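Local coordinates for chitinase (Thermococcus chitonophagus, PDB 5XSW), which probably cleaves chitin within its chains as an endochitinase, this chain being the C-terminal part of a longer protein that may bind polysaccharides, at residues V311-D324 and I348-L362. Sequence-based numbering, arbitrary orientation.
Sequences VGDKYNEFLRLAKD and IFSDNWEKAINAEVL
K314 and W353 show how a lysine can serve an interface with both its methylenes and its ammonium group. Its CE lies over one face of the indole, 3.4 Å from W353 CE3, a CH-pi contact, while its ammonium group sits off-centre as a cation-pi partner. The extended chain, with CG anti to the backbone N (chi1 -155°), carries NZ beyond the ring to F349 O, 3.2 Å away and approached from above the carbonyl plane. Shortened to alanine, this position would probably lose the cover over that indole face and leave the F349 carbonyl without its ammonium donor. On the opposite face of W353, I357 CG2 stands over the ring centre. The indole fits as a knob into the hole formed by K314, E317, F318 and L321, its CH2 reaching 3.7 Å from F318 CB.

F318 continues the packing inward: F349 turns an edge to its face in a T-shaped pair, planes 56° apart, and F318 CD1 meets I357 CG2 at 3.7 Å. Y315, nearly parallel to F349 but slid aside, completes an aromatic cluster between helix 313-321 and the loop and short helix of 348-362. The axes of helices 313-321 and 353-357 are inclined at 42°, and the contact lies in the helical part of the chain, with N316 bonded to the backbone of S109.

Past the helix ends, polar bonds take over. K323 N donates to I357 O at 2.8 Å, and the anti lone pair of D324 OD2 receives L362 N at 2.8 Å, while D324 OD1 takes W326 N. A water joins D324 N to the carbonyls of A356 and A359, giving these backbone groups a shared partner. Farther out, Y315 OH bonds to E328 and its ring stacks on Y308, while L307 of helix 288-311 touches F349 and backbone bonds tie F349 to P486.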
ATOM      1  N   VAL A 311       6.507  19.533   6.119  1.00 28.96           N
ATOM      2  CA  VAL A 311       6.524  21.008   6.045  1.00 30.18           C
ATOM      3  C   VAL A 311       6.723  21.673   7.432  1.00 35.25           C
ATOM      4  O   VAL A 311       6.900  22.887   7.513  1.00 34.44           O
ATOM      5  CB  VAL A 311       5.257  21.555   5.369  1.00 32.35           C
ATOM      6  CG1 VAL A 311       5.026  20.836   4.032  1.00 30.84           C
ATOM      7  CG2 VAL A 311       4.056  21.427   6.253  1.00 27.57           C
ATOM      8  N   GLY A 312       6.735  20.867   8.491  1.00 33.70           N
ATOM      9  CA  GLY A 312       6.904  21.332   9.854  1.00 40.19           C
ATOM     10  C   GLY A 312       6.024  22.508  10.232  1.00 40.05           C
ATOM     11  O   GLY A 312       4.788  22.490  10.053  1.00 34.98           O
ATOM     12  N   ASP A 313       6.673  23.564  10.737  1.00 45.47           N
ATOM     13  CA  ASP A 313       5.967  24.735  11.289  1.00 44.46           C
ATOM     14  C   ASP A 313       5.047  25.418  10.304  1.00 30.00           C
ATOM     15  O   ASP A 313       4.060  26.048  10.675  1.00 35.33           O
ATOM     16  CB  ASP A 313       6.991  25.755  11.819  1.00 51.09           C
ATOM     17  CG  ASP A 313       7.534  25.362  13.201  1.00 68.56           C
ATOM     18  OD1 ASP A 313       6.844  24.575  13.914  1.00 59.63           O
ATOM     19  OD2 ASP A 313       8.641  25.837  13.567  1.00 78.96           O
ATOM     20  N   LYS A 314       5.355  25.295   9.025  1.00 28.67           N
ATOM     21  CA  LYS A 314       4.473  25.873   8.012  1.00 27.26           C
ATOM     22  C   LYS A 314       3.045  25.315   8.036  1.00 28.88           C
ATOM     23  O   LYS A 314       2.098  25.985   7.591  1.00 29.84           O
ATOM     24  CB  LYS A 314       5.111  25.643   6.635  1.00 36.71           C
ATOM     25  CG  LYS A 314       4.716  26.621   5.555  1.00 50.29           C
ATOM     26  CD  LYS A 314       5.709  26.679   4.361  1.00 47.90           C
ATOM     27  CE  LYS A 314       5.251  27.799   3.323  1.00 49.85           C
ATOM     28  NZ  LYS A 314       6.074  28.044   2.056  1.00 49.60           N
ATOM     29  N   TYR A 315       2.868  24.089   8.551  1.00 27.48           N
ATOM     30  CA  TYR A 315       1.496  23.521   8.572  1.00 30.16           C
ATOM     31  C   TYR A 315       0.588  24.335   9.496  1.00 26.06           C
ATOM     32  O   TYR A 315      -0.500  24.738   9.126  1.00 24.82           O
ATOM     33  CB  TYR A 315       1.521  22.046   9.034  1.00 30.19           C
ATOM     34  CG  TYR A 315       0.218  21.288   8.797  1.00 31.70           C
ATOM     35  CD1 TYR A 315      -0.838  21.417   9.665  1.00 27.68           C
ATOM     36  CD2 TYR A 315       0.047  20.451   7.648  1.00 29.27           C
ATOM     37  CE1 TYR A 315      -2.053  20.699   9.463  1.00 25.62           C
ATOM     38  CE2 TYR A 315      -1.147  19.744   7.436  1.00 32.32           C
ATOM     39  CZ  TYR A 315      -2.185  19.862   8.342  1.00 23.61           C
ATOM     40  OH  TYR A 315      -3.355  19.169   8.126  1.00 27.08           O
ATOM     41  N   ASN A 316       1.023  24.559  10.726  1.00 26.90           N
ATOM     42  CA  ASN A 316       0.206  25.402  11.640  1.00 32.25           C
ATOM     43  C   ASN A 316       0.070  26.875  11.143  1.00 29.91           C
ATOM     44  O   ASN A 316      -0.951  27.520  11.335  1.00 32.73           O
ATOM     45  CB  ASN A 316       0.813  25.370  13.056  1.00 29.70           C
ATOM     46  CG  ASN A 316       0.667  23.990  13.699  1.00 34.56           C
ATOM     47  OD1 ASN A 316      -0.227  23.246  13.315  1.00 27.54           O
ATOM     48  ND2 ASN A 316       1.541  23.639  14.625  1.00 27.48           N
ATOM     49  N   GLU A 317       1.085  27.341  10.437  1.00 28.74           N
ATOM     50  CA  GLU A 317       1.024  28.680   9.851  1.00 33.50           C
ATOM     51  C   GLU A 317      -0.078  28.716   8.799  1.00 39.05           C
ATOM     52  O   GLU A 317      -0.899  29.621   8.777  1.00 32.87           O
ATOM     53  CB  GLU A 317       2.395  29.061   9.278  1.00 31.59           C
ATOM     54  CG  GLU A 317       2.420  30.424   8.646  1.00 41.03           C
ATOM     55  CD  GLU A 317       3.725  30.699   7.879  1.00 54.23           C
ATOM     56  OE1 GLU A 317       4.570  29.779   7.798  1.00 47.48           O
ATOM     57  OE2 GLU A 317       3.896  31.834   7.355  1.00 62.58           O
ATOM     58  N   PHE A 318      -0.168  27.662   7.976  1.00 34.08           N
ATOM     59  CA  PHE A 318      -1.280  27.560   7.029  1.00 30.48           C
ATOM     60  C   PHE A 318      -2.645  27.516   7.720  1.00 31.11           C
ATOM     61  O   PHE A 318      -3.593  28.138   7.242  1.00 34.79           O
ATOM     62  CB  PHE A 318      -1.092  26.297   6.129  1.00 32.80           C
ATOM     63  CG  PHE A 318      -2.198  26.096   5.150  1.00 32.17           C
ATOM     64  CD1 PHE A 318      -2.218  26.805   3.961  1.00 33.88           C
ATOM     65  CD2 PHE A 318      -3.227  25.241   5.437  1.00 37.84           C
ATOM     66  CE1 PHE A 318      -3.235  26.650   3.086  1.00 37.49           C
ATOM     67  CE2 PHE A 318      -4.282  25.058   4.538  1.00 36.43           C
ATOM     68  CZ  PHE A 318      -4.281  25.755   3.374  1.00 29.62           C
ATOM     69  N   LEU A 319      -2.766  26.750   8.809  1.00 30.41           N
ATOM     70  CA  LEU A 319      -4.056  26.671   9.528  1.00 38.07           C
ATOM     71  C   LEU A 319      -4.464  28.082  10.063  1.00 45.18           C
ATOM     72  O   LEU A 319      -5.623  28.486  10.052  1.00 39.22           O
ATOM     73  CB  LEU A 319      -3.969  25.701  10.710  1.00 33.97           C
ATOM     74  CG  LEU A 319      -3.721  24.163  10.523  1.00 35.98           C
ATOM     75  CD1 LEU A 319      -3.522  23.435  11.864  1.00 36.13           C
ATOM     76  CD2 LEU A 319      -4.874  23.542   9.760  1.00 34.94           C
ATOM     77  N   ARG A 320      -3.481  28.813  10.550  1.00 40.21           N
ATOM     78  CA  ARG A 320      -3.705  30.188  11.091  1.00 41.25           C
ATOM     79  C   ARG A 320      -4.149  31.135   9.958  1.00 40.58           C
ATOM     80  O   ARG A 320      -5.101  31.866  10.102  1.00 40.73           O
ATOM     81  CB  ARG A 320      -2.403  30.613  11.802  1.00 44.18           C
ATOM     82  CG  ARG A 320      -2.266  31.982  12.432  1.00 61.27           C
ATOM     83  CD  ARG A 320      -1.051  31.980  13.427  1.00 51.97           C
ATOM     84  NE  ARG A 320       0.273  31.852  12.794  1.00 64.93           N
ATOM     85  CZ  ARG A 320       1.124  30.815  12.937  1.00 66.15           C
ATOM     86  NH1 ARG A 320       2.293  30.843  12.300  1.00 62.85           N
ATOM     87  NH2 ARG A 320       0.838  29.748  13.700  1.00 56.79           N
ATOM     88  N   LEU A 321      -3.532  31.047   8.784  1.00 36.24           N
ATOM     89  CA  LEU A 321      -3.727  32.075   7.744  1.00 38.59           C
ATOM     90  C   LEU A 321      -4.753  31.828   6.681  1.00 46.28           C
ATOM     91  O   LEU A 321      -5.231  32.795   6.077  1.00 35.15           O
ATOM     92  CB  LEU A 321      -2.408  32.348   7.009  1.00 35.73           C
ATOM     93  CG  LEU A 321      -1.194  32.808   7.837  1.00 47.15           C
ATOM     94  CD1 LEU A 321       0.080  32.825   7.016  1.00 39.96           C
ATOM     95  CD2 LEU A 321      -1.456  34.194   8.373  1.00 47.18           C
ATOM     96  N   ALA A 322      -5.061  30.555   6.380  1.00 38.16           N
ATOM     97  CA  ALA A 322      -5.938  30.271   5.238  1.00 33.69           C
ATOM     98  C   ALA A 322      -7.274  30.975   5.380  1.00 34.51           C
ATOM     99  O   ALA A 322      -7.870  30.966   6.454  1.00 35.41           O
ATOM    100  CB  ALA A 322      -6.153  28.737   5.077  1.00 35.37           C
ATOM    101  N   LYS A 323      -7.783  31.551   4.298  1.00 33.62           N
ATOM    102  CA  LYS A 323      -9.115  32.192   4.385  1.00 34.64           C
ATOM    103  C   LYS A 323     -10.271  31.199   4.449  1.00 39.96           C
ATOM    104  O   LYS A 323     -11.339  31.534   4.944  1.00 36.89           O
ATOM    105  CB  LYS A 323      -9.349  33.143   3.198  1.00 30.88           C
ATOM    106  CG  LYS A 323      -8.648  34.529   3.339  1.00 52.03           C
ATOM    107  CD  LYS A 323      -8.872  35.443   2.104  1.00 54.01           C
ATOM    108  CE  LYS A 323      -7.785  36.571   2.020  1.00 66.05           C
ATOM    109  NZ  LYS A 323      -7.754  37.297   0.684  1.00 58.97           N
ATOM    110  N   ASP A 324     -10.083  29.982   3.940  1.00 33.15           N
ATOM    111  CA  ASP A 324     -11.160  28.975   3.936  1.00 29.88           C
ATOM    112  C   ASP A 324     -11.060  28.216   5.277  1.00 35.32           C
ATOM    113  O   ASP A 324     -10.045  27.552   5.583  1.00 30.69           O
ATOM    114  CB  ASP A 324     -11.008  28.026   2.713  1.00 32.14           C
ATOM    115  CG  ASP A 324     -12.074  26.927   2.656  1.00 32.77           C
ATOM    116  OD1 ASP A 324     -12.852  26.734   3.613  1.00 30.83           O
ATOM    117  OD2 ASP A 324     -12.151  26.268   1.607  1.00 31.29           O
ATOM    118  N   ILE A 348       0.434  23.231  -2.445  1.00 32.34           N
ATOM    119  CA  ILE A 348      -0.177  24.186  -1.506  1.00 30.50           C
ATOM    120  C   ILE A 348       0.814  24.800  -0.527  1.00 33.81           C
ATOM    121  O   ILE A 348       0.705  25.977  -0.164  1.00 33.29           O
ATOM    122  CB  ILE A 348      -1.308  23.484  -0.735  1.00 28.44           C
ATOM    123  CG1 ILE A 348      -2.518  23.391  -1.670  1.00 30.24           C
ATOM    124  CG2 ILE A 348      -1.611  24.216   0.614  1.00 27.76           C
ATOM    125  CD1 ILE A 348      -3.529  22.291  -1.258  1.00 30.20           C
ATOM    126  N   PHE A 349       1.815  24.034  -0.116  1.00 26.54           N
ATOM    127  CA  PHE A 349       2.720  24.478   0.923  1.00 30.56           C
ATOM    128  C   PHE A 349       4.025  25.028   0.381  1.00 32.33           C
ATOM    129  O   PHE A 349       4.958  25.236   1.124  1.00 36.39           O
ATOM    130  CB  PHE A 349       2.996  23.326   1.907  1.00 30.28           C
ATOM    131  CG  PHE A 349       1.751  22.866   2.618  1.00 34.72           C
ATOM    132  CD1 PHE A 349       0.938  21.888   2.045  1.00 27.88           C
ATOM    133  CD2 PHE A 349       1.363  23.448   3.837  1.00 35.43           C
ATOM    134  CE1 PHE A 349      -0.275  21.487   2.691  1.00 31.91           C
ATOM    135  CE2 PHE A 349       0.173  23.070   4.483  1.00 33.22           C
ATOM    136  CZ  PHE A 349      -0.640  22.080   3.928  1.00 37.18           C
ATOM    137  N   SER A 350       4.107  25.236  -0.924  1.00 33.31           N
ATOM    138  CA  SER A 350       5.350  25.764  -1.501  1.00 37.67           C
ATOM    139  C   SER A 350       4.951  26.686  -2.632  1.00 36.65           C
ATOM    140  O   SER A 350       4.490  27.820  -2.377  1.00 34.31           O
ATOM    141  CB  SER A 350       6.290  24.632  -1.962  1.00 40.03           C
ATOM    142  OG  SER A 350       5.583  23.651  -2.731  1.00 37.69           O
ATOM    143  N   ASP A 351       5.016  26.196  -3.865  1.00 31.83           N
ATOM    144  CA  ASP A 351       4.778  27.042  -5.048  1.00 35.60           C
ATOM    145  C   ASP A 351       3.471  27.804  -5.016  1.00 43.13           C
ATOM    146  O   ASP A 351       3.403  28.933  -5.532  1.00 35.34           O
ATOM    147  CB  ASP A 351       4.793  26.223  -6.355  1.00 31.03           C
ATOM    148  CG  ASP A 351       5.957  25.262  -6.438  1.00 38.15           C
ATOM    149  OD1 ASP A 351       6.773  25.196  -5.496  1.00 49.29           O
ATOM    150  OD2 ASP A 351       6.038  24.529  -7.442  1.00 51.13           O
ATOM    151  N   ASN A 352       2.409  27.206  -4.469  1.00 28.05           N
ATOM    152  CA  ASN A 352       1.103  27.851  -4.574  1.00 25.17           C
ATOM    153  C   ASN A 352       0.560  28.359  -3.233  1.00 28.39           C
ATOM    154  O   ASN A 352      -0.627  28.600  -3.073  1.00 30.85           O
ATOM    155  CB  ASN A 352       0.086  26.912  -5.265  1.00 31.43           C
ATOM    156  CG  ASN A 352       0.494  26.612  -6.688  1.00 39.71           C
ATOM    157  OD1 ASN A 352       0.831  27.525  -7.423  1.00 36.21           O
ATOM    158  ND2 ASN A 352       0.546  25.335  -7.063  1.00 29.40           N
ATOM    159  N   TRP A 353       1.463  28.577  -2.301  1.00 30.36           N
ATOM    160  CA  TRP A 353       1.106  29.073  -0.982  1.00 31.54           C
ATOM    161  C   TRP A 353       0.145  30.267  -0.944  1.00 37.70           C
ATOM    162  O   TRP A 353      -0.900  30.221  -0.265  1.00 31.71           O
ATOM    163  CB  TRP A 353       2.387  29.412  -0.251  1.00 33.40           C
ATOM    164  CG  TRP A 353       2.244  29.996   1.111  1.00 38.18           C
ATOM    165  CD1 TRP A 353       2.326  31.332   1.457  1.00 41.66           C
ATOM    166  CD2 TRP A 353       2.058  29.276   2.320  1.00 42.62           C
ATOM    167  NE1 TRP A 353       2.181  31.467   2.809  1.00 44.94           N
ATOM    168  CE2 TRP A 353       2.021  30.227   3.372  1.00 43.15           C
ATOM    169  CE3 TRP A 353       1.883  27.918   2.625  1.00 33.90           C
ATOM    170  CZ2 TRP A 353       1.836  29.860   4.705  1.00 43.55           C
ATOM    171  CZ3 TRP A 353       1.706  27.554   3.958  1.00 34.13           C
ATOM    172  CH2 TRP A 353       1.681  28.515   4.983  1.00 42.67           C
ATOM    173  N   GLU A 354       0.452  31.323  -1.694  1.00 34.61           N
ATOM    174  CA  GLU A 354      -0.356  32.527  -1.581  1.00 32.23           C
ATOM    175  C   GLU A 354      -1.720  32.327  -2.128  1.00 33.03           C
ATOM    176  O   GLU A 354      -2.709  32.785  -1.539  1.00 34.80           O
ATOM    177  CB  GLU A 354       0.313  33.736  -2.306  1.00 38.76           C
ATOM    178  CG  GLU A 354       1.552  34.223  -1.582  1.00 40.78           C
ATOM    179  CD  GLU A 354       1.236  34.814  -0.184  1.00 46.00           C
ATOM    180  OE1 GLU A 354       0.101  35.297   0.032  1.00 46.73           O
ATOM    181  OE2 GLU A 354       2.118  34.770   0.701  1.00 57.32           O
ATOM    182  N   LYS A 355      -1.793  31.675  -3.288  1.00 32.91           N
ATOM    183  CA  LYS A 355      -3.081  31.322  -3.839  1.00 35.57           C
ATOM    184  C   LYS A 355      -3.893  30.465  -2.853  1.00 33.63           C
ATOM    185  O   LYS A 355      -5.104  30.603  -2.789  1.00 32.73           O
ATOM    186  CB  LYS A 355      -2.892  30.542  -5.160  1.00 40.04           C
ATOM    187  CG  LYS A 355      -4.169  30.163  -5.916  1.00 47.52           C
ATOM    188  CD  LYS A 355      -3.813  29.431  -7.260  1.00 52.33           C
ATOM    189  CE  LYS A 355      -5.031  29.261  -8.230  1.00 68.77           C
ATOM    190  NZ  LYS A 355      -4.981  30.182  -9.457  1.00 67.05           N
ATOM    191  N   ALA A 356      -3.226  29.533  -2.171  1.00 32.00           N
ATOM    192  CA  ALA A 356      -3.936  28.626  -1.234  1.00 32.28           C
ATOM    193  C   ALA A 356      -4.474  29.391  -0.027  1.00 31.78           C
ATOM    194  O   ALA A 356      -5.671  29.282   0.323  1.00 31.78           O
ATOM    195  CB  ALA A 356      -3.026  27.553  -0.753  1.00 26.57           C
ATOM    196  N   ILE A 357      -3.610  30.178   0.624  1.00 32.22           N
ATOM    197  CA  ILE A 357      -4.128  30.849   1.830  1.00 37.48           C
ATOM    198  C   ILE A 357      -5.149  31.950   1.505  1.00 36.31           C
ATOM    199  O   ILE A 357      -5.958  32.311   2.374  1.00 38.65           O
ATOM    200  CB  ILE A 357      -3.047  31.449   2.715  1.00 41.19           C
ATOM    201  CG1 ILE A 357      -2.338  32.582   2.024  1.00 43.94           C
ATOM    202  CG2 ILE A 357      -2.066  30.384   3.256  1.00 39.71           C
ATOM    203  CD1 ILE A 357      -1.350  33.265   2.970  1.00 47.62           C
ATOM    204  N   ASN A 358      -5.185  32.426   0.259  1.00 39.01           N
ATOM    205  CA  ASN A 358      -6.148  33.473  -0.098  1.00 38.03           C
ATOM    206  C   ASN A 358      -7.428  32.976  -0.692  1.00 43.27           C
ATOM    207  O   ASN A 358      -8.331  33.763  -0.988  1.00 40.30           O
ATOM    208  CB  ASN A 358      -5.510  34.482  -1.075  1.00 46.64           C
ATOM    209  CG  ASN A 358      -4.530  35.422  -0.366  1.00 46.58           C
ATOM    210  OD1 ASN A 358      -4.892  36.090   0.593  1.00 52.05           O
ATOM    211  ND2 ASN A 358      -3.283  35.423  -0.799  1.00 44.21           N
ATOM    212  N   ALA A 359      -7.536  31.671  -0.877  1.00 38.01           N
ATOM    213  CA  ALA A 359      -8.736  31.149  -1.491  1.00 30.78           C
ATOM    214  C   ALA A 359      -9.894  31.130  -0.502  1.00 36.91           C
ATOM    215  O   ALA A 359      -9.746  30.634   0.614  1.00 35.71           O
ATOM    216  CB  ALA A 359      -8.469  29.697  -2.070  1.00 33.07           C
ATOM    217  N   GLU A 360     -11.069  31.610  -0.927  1.00 30.96           N
ATOM    218  CA  GLU A 360     -12.231  31.565  -0.066  1.00 39.77           C
ATOM    219  C   GLU A 360     -12.788  30.151   0.033  1.00 38.56           C
ATOM    220  O   GLU A 360     -13.272  29.758   1.073  1.00 38.29           O
ATOM    221  CB  GLU A 360     -13.321  32.498  -0.578  1.00 48.66           C
ATOM    222  CG  GLU A 360     -12.959  33.987  -0.439  1.00 76.08           C
ATOM    223  CD  GLU A 360     -14.165  34.909  -0.610  1.00106.04           C
ATOM    224  OE1 GLU A 360     -15.300  34.391  -0.767  1.00107.34           O
ATOM    225  OE2 GLU A 360     -13.976  36.148  -0.587  1.00113.85           O
ATOM    226  N   VAL A 361     -12.748  29.420  -1.081  1.00 36.34           N
ATOM    227  CA  VAL A 361     -13.060  27.976  -1.099  1.00 34.93           C
ATOM    228  C   VAL A 361     -11.871  27.294  -1.765  1.00 31.54           C
ATOM    229  O   VAL A 361     -11.767  27.277  -2.988  1.00 33.74           O
ATOM    230  CB  VAL A 361     -14.323  27.691  -1.847  1.00 36.86           C
ATOM    231  CG1 VAL A 361     -14.764  26.222  -1.679  1.00 39.75           C
ATOM    232  CG2 VAL A 361     -15.442  28.641  -1.355  1.00 42.74           C
ATOM    233  N   LEU A 362     -10.986  26.732  -0.952  1.00 31.27           N
ATOM    234  CA  LEU A 362      -9.761  26.091  -1.451  1.00 31.26           C
ATOM    235  C   LEU A 362     -10.058  25.047  -2.553  1.00 31.83           C
ATOM    236  O   LEU A 362      -9.432  25.078  -3.615  1.00 29.51           O
ATOM    237  CB  LEU A 362      -9.000  25.478  -0.276  1.00 29.22           C
ATOM    238  CG  LEU A 362      -7.638  24.890  -0.632  1.00 30.80           C
ATOM    239  CD1 LEU A 362      -6.565  26.010  -0.897  1.00 30.45           C
ATOM    240  CD2 LEU A 362      -7.175  23.943   0.460  1.00 37.28           C
TER
HETATM  241  O   HOH W   1      -8.029  29.218   1.938  1.00 35.54           O